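Local atomic coordinates of regulatory protein of LacI family (Chloroflexus aggregans, PDB entry 3BBL), a protein that probably regulates transcription as a LacI-family DNA-binding regulator, its periplasmic-binding-protein-like core probably sensing a small effector. Residues N20-L23 against D24-L27; S51-D54 against I55-L59; V80-L83 against L84-F88; G109-G112 against T113-A116; R143-G146 against Y147-A150. One frame throughout, in Å; residues are numbered along the deposited sequence.

How the contacts relate
All five contacts are local, each within one helix or at its end, yet they fall into two groups. Contacts 2 and 3 have centres about 11 Å apart and touch directly, Ile53, Tyr56 and Arg57 packing on Phe82, so that helices 54-61 and 78-85 lie against each other. Contacts 4 and 5 are closer still, about 7 Å between centres, and helices 109-123 and 138-153 are joined there by a salt bridge and a hydrogen bond. Roughly 31 to 36 Å separates the centres of the two groups. Contact 1 stands apart from both, its nearest atoms about 8 Å from contact 5, and it alone places several residues against the second subunit.

Contact 1 (N20-L23 against D24-L27); sequences NHIL and DQFL
Leu23 and Leu27 lie side by side one helical turn apart and point the same way, the CD1 methyl of Leu23 resting 4.2 Å from CB of Leu27. Beneath them the backbone closes its first turn: Leu27 N donates to Leu23 O at 2.8 Å, and Phe26 N reaches O of Ile22, the N-cap residue of helix 23-36, at 2.9 Å and 166°. This is the tight part. Leu23 and Leu27 both pack on the second subunit, where Leu27 meets Leu27 of that chain, while the ring of Phe26 stacks on Phe93 within its own chain.

The other side is looser. Gln25, an exposed residue, runs back obliquely across Ile22 and brings only OE1 near the CG2 branch, at 3.6 Å. That methyl stands beside the backbone N, whereas CG1 sits between the N and the carbonyl carbon (chi1 62°). Both side chains also touch Ile243 of helix 243-258.

Asp24 turns away from this turn, and its OD2 has a weak hydrogen bond to Thr14 OG1 of the second subunit. Leu23 packs on Asp24 of that subunit, so apolar and carboxylate groups share the interface, and the buried carboxylate finds a polar partner across it.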
loop_
_atom_site.group_PDB
_atom_site.type_symbol
_atom_site.label_atom_id
_atom_site.label_comp_id
_atom_site.label_asym_id
_atom_site.label_seq_id
_atom_site.Cartn_x
_atom_site.Cartn_y
_atom_site.Cartn_z
ATOM N N ASN A 20 0.171 -1.023 6.150
ATOM C CA ASN A 20 1.311 -0.473 5.425
ATOM C C ASN A 20 1.844 -1.380 4.313
ATOM O O ASN A 20 1.906 -2.607 4.458
ATOM C CB ASN A 20 2.424 -0.124 6.417
ATOM C CG ASN A 20 3.492 0.751 5.798
ATOM O OD1 ASN A 20 3.229 1.464 4.817
ATOM N ND2 ASN A 20 4.697 0.718 6.364
ATOM N N HIS A 21 2.207 -0.752 3.197
ATOM C CA HIS A 21 2.751 -1.441 2.030
ATOM C C HIS A 21 3.902 -0.604 1.479
ATOM O O HIS A 21 3.704 0.251 0.612
ATOM C CB HIS A 21 1.674 -1.608 0.956
ATOM C CG HIS A 21 0.500 -2.421 1.404
ATOM N ND1 HIS A 21 0.161 -3.622 0.816
ATOM C CD2 HIS A 21 -0.402 -2.218 2.391
ATOM C CE1 HIS A 21 -0.899 -4.122 1.424
ATOM N NE2 HIS A 21 -1.261 -3.291 2.386
ATOM N N ILE A 22 5.101 -0.843 1.999
ATOM C CA ILE A 22 6.274 -0.111 1.555
ATOM C C ILE A 22 6.886 -0.716 0.293
ATOM O O ILE A 22 7.983 -0.339 -0.111
ATOM C CB ILE A 22 7.357 -0.060 2.656
ATOM C CG1 ILE A 22 7.822 -1.473 2.999
ATOM C CG2 ILE A 22 6.811 0.655 3.889
ATOM C CD1 ILE A 22 9.017 -1.503 3.918
ATOM N N LEU A 23 6.186 -1.661 -0.323
ATOM C CA LEU A 23 6.684 -2.268 -1.545
ATOM C C LEU A 23 6.795 -1.163 -2.578
ATOM O O LEU A 23 7.791 -1.052 -3.286
ATOM C CB LEU A 23 5.716 -3.329 -2.070
ATOM C CG LEU A 23 6.038 -3.786 -3.499
ATOM C CD1 LEU A 23 7.282 -4.672 -3.488
ATOM C CD2 LEU A 23 4.860 -4.531 -4.080
ATOM N N ASP A 24 5.752 -0.347 -2.642
ATOM C CA ASP A 24 5.690 0.755 -3.581
ATOM C C ASP A 24 6.824 1.754 -3.401
ATOM O O ASP A 24 7.443 2.156 -4.378
ATOM C CB ASP A 24 4.348 1.471 -3.457
ATOM C CG ASP A 24 4.253 2.678 -4.364
ATOM O OD1 ASP A 24 4.265 2.500 -5.601
ATOM O OD2 ASP A 24 4.171 3.808 -3.837
ATOM N N GLN A 25 7.103 2.152 -2.162
ATOM C CA GLN A 25 8.179 3.111 -1.909
ATOM C C GLN A 25 9.550 2.521 -2.235
ATOM O O GLN A 25 10.364 3.139 -2.919
ATOM C CB GLN A 25 8.189 3.555 -0.446
ATOM C CG GLN A 25 7.012 4.392 -0.003
ATOM C CD GLN A 25 7.093 4.762 1.475
ATOM O OE1 GLN A 25 7.143 3.888 2.344
ATOM N NE2 GLN A 25 7.105 6.058 1.762
ATOM N N PHE A 26 9.787 1.317 -1.730
ATOM C CA PHE A 26 11.048 0.618 -1.914
ATOM C C PHE A 26 11.353 0.217 -3.361
ATOM O O PHE A 26 12.405 0.570 -3.899
ATOM C CB PHE A 26 11.063 -0.623 -1.024
ATOM C CG PHE A 26 12.423 -1.195 -0.808
ATOM C CD1 PHE A 26 13.396 -0.466 -0.135
ATOM C CD2 PHE A 26 12.737 -2.469 -1.271
ATOM C CE1 PHE A 26 14.674 -0.996 0.080
ATOM C CE2 PHE A 26 14.005 -3.012 -1.065
ATOM C CZ PHE A 26 14.979 -2.267 -0.384
ATOM N N LEU A 27 10.436 -0.519 -3.983
ATOM C CA LEU A 27 10.640 -0.971 -5.351
ATOM C C LEU A 27 10.644 0.171 -6.365
ATOM O O LEU A 27 11.490 0.203 -7.264
ATOM C CB LEU A 27 9.590 -2.016 -5.731
ATOM C CG LEU A 27 9.736 -2.652 -7.120
ATOM C CD1 LEU A 27 11.117 -3.289 -7.283
ATOM C CD2 LEU A 27 8.648 -3.688 -7.311
#

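Contact 2 (S51-D54 against I55-L59); sequences SQID and IYRDL
Ile53 O accepts two backbone hydrogen bonds: Arg57 N approaches it at 3.0 Å and nearly straight, whereas the bond from Tyr56 N is weak, bent to 123°. One residue on, Asp58 N donates to Asp54 O at 2.8 Å.

The charged pair is less close. Asp54 OD1 stands in the plane of the Arg57 guanidinium, at its edge, but 4.0 Å from NH2, which makes a long salt bridge. A bend at chi3 (-62°) carries the guanidinium back toward the start of the helix, yet its plane is turned 74° from that of the carboxylate, far from a flat two-pronged pairing.

One apolar pair adds to these: CB of Ile53 lies 4.5 Å from CD1 of Tyr56, whose ring also has Ile53 O near its plane, at the edge. Beyond the turn, Tyr56 packs edge-to-face on Phe44 and meets Phe68, while Ile53, Tyr56 and Arg57 all touch Phe82 of helix 78-85.

The acidic Asp54 would probably interact favourably with the helix dipole. With Ile53 as N-cap and four-residue bonds running back to Ile53 O and Asp54 O, the arrangement is that of a first helical turn, here opening a helix packed against the sheet of a periplasmic-binding-protein fold.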
loop_
_atom_site.group_PDB
_atom_site.type_symbol
_atom_site.label_atom_id
_atom_site.label_comp_id
_atom_site.label_asym_id
_atom_site.label_seq_id
_atom_site.Cartn_x
_atom_site.Cartn_y
_atom_site.Cartn_z
ATOM N N SER A 51 14.281 -21.060 3.577
ATOM C CA SER A 51 15.310 -22.085 3.447
ATOM C C SER A 51 15.424 -22.551 1.996
ATOM O O SER A 51 16.512 -22.890 1.531
ATOM C CB SER A 51 15.001 -23.276 4.358
ATOM O OG SER A 51 13.832 -23.952 3.941
ATOM N N GLN A 52 14.301 -22.565 1.282
ATOM C CA GLN A 52 14.302 -22.975 -0.118
ATOM C C GLN A 52 14.943 -21.892 -0.987
ATOM O O GLN A 52 14.293 -20.926 -1.387
ATOM C CB GLN A 52 12.876 -23.266 -0.579
ATOM C CG GLN A 52 12.302 -24.533 0.031
ATOM C CD GLN A 52 10.845 -24.751 -0.330
ATOM O OE1 GLN A 52 9.963 -24.012 0.117
ATOM N NE2 GLN A 52 10.583 -25.765 -1.149
ATOM N N ILE A 53 16.228 -22.075 -1.273
ATOM C CA ILE A 53 17.010 -21.131 -2.063
ATOM C C ILE A 53 17.201 -21.545 -3.519
ATOM O O ILE A 53 18.044 -20.986 -4.224
ATOM C CB ILE A 53 18.401 -20.951 -1.438
ATOM C CG1 ILE A 53 19.048 -22.327 -1.250
ATOM C CG2 ILE A 53 18.287 -20.193 -0.117
ATOM C CD1 ILE A 53 20.350 -22.305 -0.486
ATOM N N ASP A 54 16.427 -22.524 -3.967
ATOM C CA ASP A 54 16.524 -23.001 -5.339
ATOM C C ASP A 54 16.497 -21.884 -6.368
ATOM O O ASP A 54 17.363 -21.813 -7.240
ATOM C CB ASP A 54 15.396 -23.986 -5.626
ATOM C CG ASP A 54 15.790 -25.414 -5.329
ATOM O OD1 ASP A 54 16.704 -25.619 -4.499
ATOM O OD2 ASP A 54 15.180 -26.330 -5.920
ATOM N N ILE A 55 15.500 -21.013 -6.258
ATOM C CA ILE A 55 15.348 -19.900 -7.179
ATOM C C ILE A 55 16.607 -19.028 -7.238
ATOM O O ILE A 55 16.958 -18.518 -8.304
ATOM C CB ILE A 55 14.115 -19.052 -6.795
ATOM C CG1 ILE A 55 13.970 -17.865 -7.749
ATOM C CG2 ILE A 55 14.229 -18.608 -5.351
ATOM C CD1 ILE A 55 13.691 -18.249 -9.188
ATOM N N TYR A 56 17.289 -18.854 -6.109
ATOM C CA TYR A 56 18.512 -18.056 -6.107
ATOM C C TYR A 56 19.587 -18.806 -6.885
ATOM O O TYR A 56 20.326 -18.222 -7.678
ATOM C CB TYR A 56 19.012 -17.796 -4.680
ATOM C CG TYR A 56 18.225 -16.744 -3.929
ATOM C CD1 TYR A 56 17.077 -17.081 -3.215
ATOM C CD2 TYR A 56 18.618 -15.402 -3.952
ATOM C CE1 TYR A 56 16.341 -16.116 -2.544
ATOM C CE2 TYR A 56 17.886 -14.431 -3.289
ATOM C CZ TYR A 56 16.745 -14.794 -2.586
ATOM O OH TYR A 56 15.999 -13.831 -1.937
ATOM N N ARG A 57 19.651 -20.110 -6.644
ATOM C CA ARG A 57 20.609 -20.994 -7.297
ATOM C C ARG A 57 20.413 -20.926 -8.818
ATOM O O ARG A 57 21.377 -20.830 -9.578
ATOM C CB ARG A 57 20.391 -22.428 -6.799
ATOM C CG ARG A 57 21.585 -23.347 -6.954
ATOM C CD ARG A 57 21.158 -24.813 -6.917
ATOM N NE ARG A 57 20.545 -25.220 -5.652
ATOM C CZ ARG A 57 21.195 -25.322 -4.497
ATOM N NH1 ARG A 57 22.490 -25.043 -4.432
ATOM N NH2 ARG A 57 20.549 -25.713 -3.408
ATOM N N ASP A 58 19.156 -20.959 -9.250
ATOM C CA ASP A 58 18.816 -20.904 -10.667
ATOM C C ASP A 58 19.197 -19.582 -11.318
ATOM O O ASP A 58 19.816 -19.562 -12.379
ATOM C CB ASP A 58 17.317 -21.125 -10.856
ATOM C CG ASP A 58 16.874 -22.511 -10.448
ATOM O OD1 ASP A 58 17.372 -23.018 -9.423
ATOM O OD2 ASP A 58 16.016 -23.091 -11.141
ATOM N N LEU A 59 18.825 -18.475 -10.683
ATOM C CA LEU A 59 19.111 -17.159 -11.239
ATOM C C LEU A 59 20.595 -16.851 -11.374
ATOM O O LEU A 59 21.003 -16.122 -12.282
ATOM C CB LEU A 59 18.415 -16.073 -10.413
ATOM C CG LEU A 59 16.884 -16.078 -10.523
ATOM C CD1 LEU A 59 16.285 -15.028 -9.610
ATOM C CD2 LEU A 59 16.482 -15.829 -11.963
#

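Contact 3 (V80-L83 against L84-F88); sequences VQFL and LKQKF
CG of Gln86 sits over one face of the Phe82 ring in a CH-pi contact, 3.7 Å from the ring centroid and 20° off its normal, and the amide, its plane 15° from the ring's, continues past the CE1-CZ rim. A bend at chi2 turns the amide along that side. At the same turn Gln86 N donates to Phe82 O at 3.0 Å, so backbone and side chain join the same two residues. A serine in place of Phe82 would probably leave the Gln86 chain without the surface it lies on and open a gap beside Ile53, Tyr56 and Arg57, which pack on the ring.

Helix 78-85 is the crossover helix of a beta-alpha-beta unit between strands 67-70 and 90-93, and it ends in a Schellman motif: Lys87 takes positive phi (52°), Phe88 N returns to Leu83 O at 3.2 Å, and Lys87 N to Leu84 O.

Val80 and Leu84 run side by side in the same direction, CG1 of the valine 3.8 Å from CD1 of the leucine, and both touch Phe90 and Phe102. Gln81 and Lys85 are likewise aligned along the outer side of the helix. The CD2 methyl of Leu83 approaches CB of Phe88 at 4.5 Å, and both side chains reach Ile60 of helix 54-61.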
loop_
_atom_site.group_PDB
_atom_site.type_symbol
_atom_site.label_atom_id
_atom_site.label_comp_id
_atom_site.label_asym_id
_atom_site.label_seq_id
_atom_site.Cartn_x
_atom_site.Cartn_y
_atom_site.Cartn_z
ATOM N N VAL A 80 20.991 -15.301 3.076
ATOM C CA VAL A 80 22.235 -14.569 3.300
ATOM C C VAL A 80 23.407 -15.538 3.412
ATOM O O VAL A 80 24.500 -15.280 2.904
ATOM C CB VAL A 80 22.154 -13.727 4.593
ATOM C CG1 VAL A 80 23.499 -13.062 4.879
ATOM C CG2 VAL A 80 21.056 -12.679 4.454
ATOM N N GLN A 81 23.162 -16.653 4.088
ATOM C CA GLN A 81 24.165 -17.688 4.291
ATOM C C GLN A 81 24.591 -18.226 2.924
ATOM O O GLN A 81 25.779 -18.300 2.604
ATOM C CB GLN A 81 23.552 -18.813 5.126
ATOM C CG GLN A 81 24.511 -19.567 6.019
ATOM C CD GLN A 81 23.804 -20.672 6.785
ATOM O OE1 GLN A 81 22.790 -20.435 7.454
ATOM N NE2 GLN A 81 24.331 -21.890 6.691
ATOM N N PHE A 82 23.597 -18.586 2.123
ATOM C CA PHE A 82 23.830 -19.122 0.790
ATOM C C PHE A 82 24.639 -18.188 -0.105
ATOM O O PHE A 82 25.716 -18.550 -0.570
ATOM C CB PHE A 82 22.492 -19.440 0.128
ATOM C CG PHE A 82 22.614 -19.897 -1.293
ATOM C CD1 PHE A 82 23.255 -21.094 -1.601
ATOM C CD2 PHE A 82 22.091 -19.130 -2.328
ATOM C CE1 PHE A 82 23.373 -21.521 -2.921
ATOM C CE2 PHE A 82 22.204 -19.545 -3.650
ATOM C CZ PHE A 82 22.847 -20.744 -3.948
ATOM N N LEU A 83 24.122 -16.988 -0.345
ATOM C CA LEU A 83 24.807 -16.027 -1.201
ATOM C C LEU A 83 26.213 -15.718 -0.710
ATOM O O LEU A 83 27.101 -15.405 -1.504
ATOM C CB LEU A 83 23.989 -14.734 -1.311
ATOM C CG LEU A 83 22.591 -14.936 -1.907
ATOM C CD1 LEU A 83 21.829 -13.624 -1.914
ATOM C CD2 LEU A 83 22.717 -15.499 -3.318
ATOM N N LEU A 84 26.420 -15.800 0.600
ATOM C CA LEU A 84 27.741 -15.537 1.162
ATOM C C LEU A 84 28.693 -16.651 0.747
ATOM O O LEU A 84 29.839 -16.397 0.377
ATOM C CB LEU A 84 27.676 -15.455 2.692
ATOM C CG LEU A 84 27.235 -14.116 3.280
ATOM C CD1 LEU A 84 27.076 -14.252 4.775
ATOM C CD2 LEU A 84 28.258 -13.045 2.940
ATOM N N LYS A 85 28.205 -17.885 0.812
ATOM C CA LYS A 85 29.002 -19.043 0.434
ATOM C C LYS A 85 29.352 -18.974 -1.050
ATOM O O LYS A 85 30.497 -19.219 -1.437
ATOM C CB LYS A 85 28.230 -20.332 0.728
ATOM C CG LYS A 85 27.949 -20.557 2.205
ATOM C CD LYS A 85 26.949 -21.692 2.422
ATOM C CE LYS A 85 26.598 -21.861 3.905
ATOM N NZ LYS A 85 25.489 -22.837 4.132
ATOM N N GLN A 86 28.367 -18.623 -1.871
ATOM C CA GLN A 86 28.556 -18.526 -3.314
ATOM C C GLN A 86 29.358 -17.299 -3.737
ATOM O O GLN A 86 29.616 -17.104 -4.924
ATOM C CB GLN A 86 27.200 -18.484 -4.012
ATOM C CG GLN A 86 26.243 -19.578 -3.590
ATOM C CD GLN A 86 26.721 -20.965 -3.982
ATOM O OE1 GLN A 86 26.931 -21.246 -5.163
ATOM N NE2 GLN A 86 26.893 -21.839 -2.991
ATOM N N LYS A 87 29.754 -16.470 -2.781
ATOM C CA LYS A 87 30.506 -15.267 -3.117
ATOM C C LYS A 87 29.786 -14.438 -4.189
ATOM O O LYS A 87 30.434 -13.760 -4.987
ATOM C CB LYS A 87 31.906 -15.632 -3.623
ATOM C CG LYS A 87 32.948 -15.875 -2.541
ATOM C CD LYS A 87 32.591 -17.046 -1.637
ATOM C CE LYS A 87 33.686 -17.283 -0.594
ATOM N NZ LYS A 87 33.361 -18.405 0.337
ATOM N N PHE A 88 28.454 -14.490 -4.207
ATOM C CA PHE A 88 27.672 -13.733 -5.188
ATOM C C PHE A 88 27.238 -12.377 -4.616
ATOM O O PHE A 88 26.827 -12.284 -3.462
ATOM C CB PHE A 88 26.434 -14.528 -5.609
ATOM C CG PHE A 88 25.861 -14.093 -6.926
ATOM C CD1 PHE A 88 26.504 -14.418 -8.118
ATOM C CD2 PHE A 88 24.701 -13.336 -6.979
ATOM C CE1 PHE A 88 26.000 -13.993 -9.344
ATOM C CE2 PHE A 88 24.186 -12.903 -8.201
ATOM C CZ PHE A 88 24.837 -13.232 -9.386
#

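Contact 4 (G109-G112 against T113-A116); sequences GTAG and TRQA
The guanidinium of Arg114 lays one face over the backbone of Ala111, whose CA sits 3.5 Å from the plane, displaced toward the rim of the group. On that same face is Thr110 O. NH2 comes 3.5 Å from CB of Ala111, while NH1 is 3.7 Å from the CG2 methyl of Thr110 and forms a salt bridge with Glu149. The arginine reaches back along its own helix because its chain turns at chi3 (60°), after leaving CA nearly extended.

Thr113 holds OG1 between its backbone N and carbonyl carbon (chi1 52°), which sets the hydroxyl 3.1 Å from Thr110 O; it is hydrogen-bonded to Arg143 O of helix 138-153. Replacing Thr113 with a valine would probably leave that carbonyl of Arg143 without this partner and remove a polar tie between the two helices.

This is the first stretch of helix 109-123, which follows strand 104-107 in the periplasmic-binding-protein fold, and its backbone is regular: Thr113 N bonds to Gly109 O at 161°, with Arg114, Gln115 and Ala116 continuing the ladder. Thr113 OG1 lies 3.1 Å from CA of Gly146, a residue without a side chain, in helix 138-153. Ala111 and Ala116 reach Gln271 and Leu274 of strand 267-275.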
loop_
_atom_site.group_PDB
_atom_site.type_symbol
_atom_site.label_atom_id
_atom_site.label_comp_id
_atom_site.label_asym_id
_atom_site.label_seq_id
_atom_site.Cartn_x
_atom_site.Cartn_y
_atom_site.Cartn_z
ATOM N N GLY A 109 15.927 1.058 13.836
ATOM C CA GLY A 109 14.684 0.878 14.563
ATOM C C GLY A 109 14.787 1.343 16.007
ATOM O O GLY A 109 13.921 2.066 16.507
ATOM N N THR A 110 15.854 0.929 16.679
ATOM C CA THR A 110 16.083 1.303 18.067
ATOM C C THR A 110 15.964 2.812 18.280
ATOM O O THR A 110 15.258 3.269 19.182
ATOM C CB THR A 110 17.483 0.822 18.528
ATOM O OG1 THR A 110 17.527 -0.605 18.456
ATOM C CG2 THR A 110 17.785 1.254 19.961
ATOM N N ALA A 111 16.650 3.586 17.447
ATOM C CA ALA A 111 16.620 5.038 17.558
ATOM C C ALA A 111 15.200 5.582 17.366
ATOM O O ALA A 111 14.829 6.600 17.954
ATOM C CB ALA A 111 17.561 5.658 16.537
ATOM N N GLY A 112 14.416 4.890 16.543
ATOM C CA GLY A 112 13.052 5.310 16.283
ATOM C C GLY A 112 12.175 5.268 17.515
ATOM O O GLY A 112 11.549 6.259 17.866
ATOM N N THR A 113 12.126 4.117 18.174
ATOM C CA THR A 113 11.318 3.959 19.373
ATOM C C THR A 113 11.884 4.776 20.536
ATOM O O THR A 113 11.133 5.346 21.315
ATOM C CB THR A 113 11.237 2.492 19.784
ATOM O OG1 THR A 113 12.561 1.952 19.874
ATOM C CG2 THR A 113 10.470 1.699 18.761
ATOM N N ARG A 114 13.206 4.844 20.653
ATOM C CA ARG A 114 13.799 5.618 21.737
ATOM C C ARG A 114 13.295 7.059 21.658
ATOM O O ARG A 114 12.852 7.645 22.655
ATOM C CB ARG A 114 15.328 5.595 21.646
ATOM C CG ARG A 114 16.019 6.420 22.731
ATOM C CD ARG A 114 17.525 6.209 22.727
ATOM N NE ARG A 114 18.126 6.601 21.455
ATOM C CZ ARG A 114 18.846 5.796 20.671
ATOM N NH1 ARG A 114 19.080 4.527 21.017
ATOM N NH2 ARG A 114 19.315 6.260 19.519
ATOM N N GLN A 115 13.343 7.614 20.455
ATOM C CA GLN A 115 12.908 8.980 20.225
ATOM C C GLN A 115 11.423 9.136 20.563
ATOM O O GLN A 115 11.018 10.111 21.194
ATOM C CB GLN A 115 13.151 9.334 18.766
ATOM C CG GLN A 115 13.256 10.807 18.472
ATOM C CD GLN A 115 13.441 11.064 16.993
ATOM O OE1 GLN A 115 14.169 10.330 16.314
ATOM N NE2 GLN A 115 12.792 12.108 16.481
ATOM N N ALA A 116 10.616 8.170 20.148
ATOM C CA ALA A 116 9.191 8.222 20.425
ATOM C C ALA A 116 8.969 8.228 21.932
ATOM O O ALA A 116 8.223 9.056 22.449
ATOM C CB ALA A 116 8.474 7.026 19.785
#

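Contact 5 (R143-G146 against Y147-A150); sequences RLQG and YLEA
Gln145 sends CG away from its backbone N and then bends at chi2 (53°), a path that curls its amide toward Glu149, four residues on, whose chain is extended beyond CG. Both lie on helix 138-153, the crossover helix of a beta-alpha-beta unit between strands 128-132 and 163-165. Gln145 NE2 donates to Glu149 OE2 at 3.2 Å and 156°; the bond falls close to the plane of the amide, while the carboxylate, turned 42° from it, accepts on the anti lone pair of OE2. Its other oxygen, OE1, is engaged in a salt bridge with Arg114 of helix 109-123. Each oxygen of Glu149 thus has a partner, and the pairing probably favours its charged form while limiting rotation of the group.

The apolar flank is formed by Leu144, whose CD1 comes 4.0 Å from CD2 of Tyr147, the two side chains crossing at a slant. Both Leu144 and Tyr147 pack on Ile130, and the tyrosine hydroxyl is hydrogen-bonded to Ile128 O.

Backbone bonds keep the turn regular, with Leu148 N on Leu144 O and Ala150 N on Gly146 O. Gln145 OE1, at a distance of 4.1 Å, faces the CD1 methyl of Leu148.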
loop_
_atom_site.group_PDB
_atom_site.type_symbol
_atom_site.label_atom_id
_atom_site.label_comp_id
_atom_site.label_asym_id
_atom_site.label_seq_id
_atom_site.Cartn_x
_atom_site.Cartn_y
_atom_site.Cartn_z
ATOM N N ARG A 143 13.455 -2.530 17.761
ATOM C CA ARG A 143 12.480 -1.527 18.150
ATOM C C ARG A 143 12.164 -1.566 19.644
ATOM O O ARG A 143 12.015 -0.528 20.273
ATOM C CB ARG A 143 11.214 -1.701 17.317
ATOM C CG ARG A 143 11.461 -1.435 15.833
ATOM C CD ARG A 143 10.216 -1.658 14.997
ATOM N NE ARG A 143 10.484 -1.441 13.588
ATOM C CZ ARG A 143 9.597 -1.637 12.620
ATOM N NH1 ARG A 143 8.369 -2.054 12.896
ATOM N NH2 ARG A 143 9.944 -1.412 11.367
ATOM N N LEU A 144 12.075 -2.760 20.212
ATOM C CA LEU A 144 11.801 -2.885 21.630
ATOM C C LEU A 144 12.965 -2.325 22.442
ATOM O O LEU A 144 12.762 -1.709 23.493
ATOM C CB LEU A 144 11.572 -4.348 22.004
ATOM C CG LEU A 144 11.376 -4.620 23.497
ATOM C CD1 LEU A 144 10.267 -3.748 24.057
ATOM C CD2 LEU A 144 11.058 -6.089 23.701
ATOM N N GLN A 145 14.180 -2.524 21.936
ATOM C CA GLN A 145 15.390 -2.058 22.606
ATOM C C GLN A 145 15.366 -0.550 22.849
ATOM O O GLN A 145 15.757 -0.084 23.923
ATOM C CB GLN A 145 16.624 -2.447 21.775
ATOM C CG GLN A 145 17.976 -2.171 22.428
ATOM C CD GLN A 145 18.097 -2.779 23.817
ATOM O OE1 GLN A 145 17.768 -3.954 24.035
ATOM N NE2 GLN A 145 18.580 -1.982 24.764
ATOM N N GLY A 146 14.906 0.204 21.856
ATOM C CA GLY A 146 14.837 1.651 21.992
ATOM C C GLY A 146 13.950 2.074 23.151
ATOM O O GLY A 146 14.237 3.042 23.855
ATOM N N TYR A 147 12.861 1.336 23.338
ATOM C CA TYR A 147 11.919 1.580 24.420
ATOM C C TYR A 147 12.628 1.357 25.770
ATOM O O TYR A 147 12.600 2.216 26.653
ATOM C CB TYR A 147 10.730 0.620 24.273
ATOM C CG TYR A 147 9.828 0.521 25.484
ATOM C CD1 TYR A 147 8.812 1.442 25.699
ATOM C CD2 TYR A 147 9.986 -0.508 26.408
ATOM C CE1 TYR A 147 7.966 1.333 26.804
ATOM C CE2 TYR A 147 9.159 -0.623 27.512
ATOM C CZ TYR A 147 8.148 0.297 27.707
ATOM O OH TYR A 147 7.312 0.171 28.790
ATOM N N LEU A 148 13.257 0.194 25.917
ATOM C CA LEU A 148 13.967 -0.143 27.141
ATOM C C LEU A 148 15.009 0.913 27.478
ATOM O O LEU A 148 15.123 1.337 28.629
ATOM C CB LEU A 148 14.637 -1.512 27.008
ATOM C CG LEU A 148 13.676 -2.667 26.704
ATOM C CD1 LEU A 148 14.461 -3.951 26.507
ATOM C CD2 LEU A 148 12.662 -2.810 27.832
ATOM N N GLU A 149 15.763 1.345 26.472
ATOM C CA GLU A 149 16.793 2.357 26.679
ATOM C C GLU A 149 16.233 3.686 27.162
ATOM O O GLU A 149 16.763 4.287 28.090
ATOM C CB GLU A 149 17.588 2.583 25.389
ATOM C CG GLU A 149 18.773 1.666 25.226
ATOM C CD GLU A 149 19.369 1.717 23.824
ATOM O OE1 GLU A 149 19.512 2.835 23.268
ATOM O OE2 GLU A 149 19.697 0.634 23.284
ATOM N N ALA A 150 15.167 4.152 26.523
ATOM C CA ALA A 150 14.577 5.417 26.921
ATOM C C ALA A 150 13.998 5.334 28.334
ATOM O O ALA A 150 14.187 6.246 29.136
ATOM C CB ALA A 150 13.494 5.831 25.929
#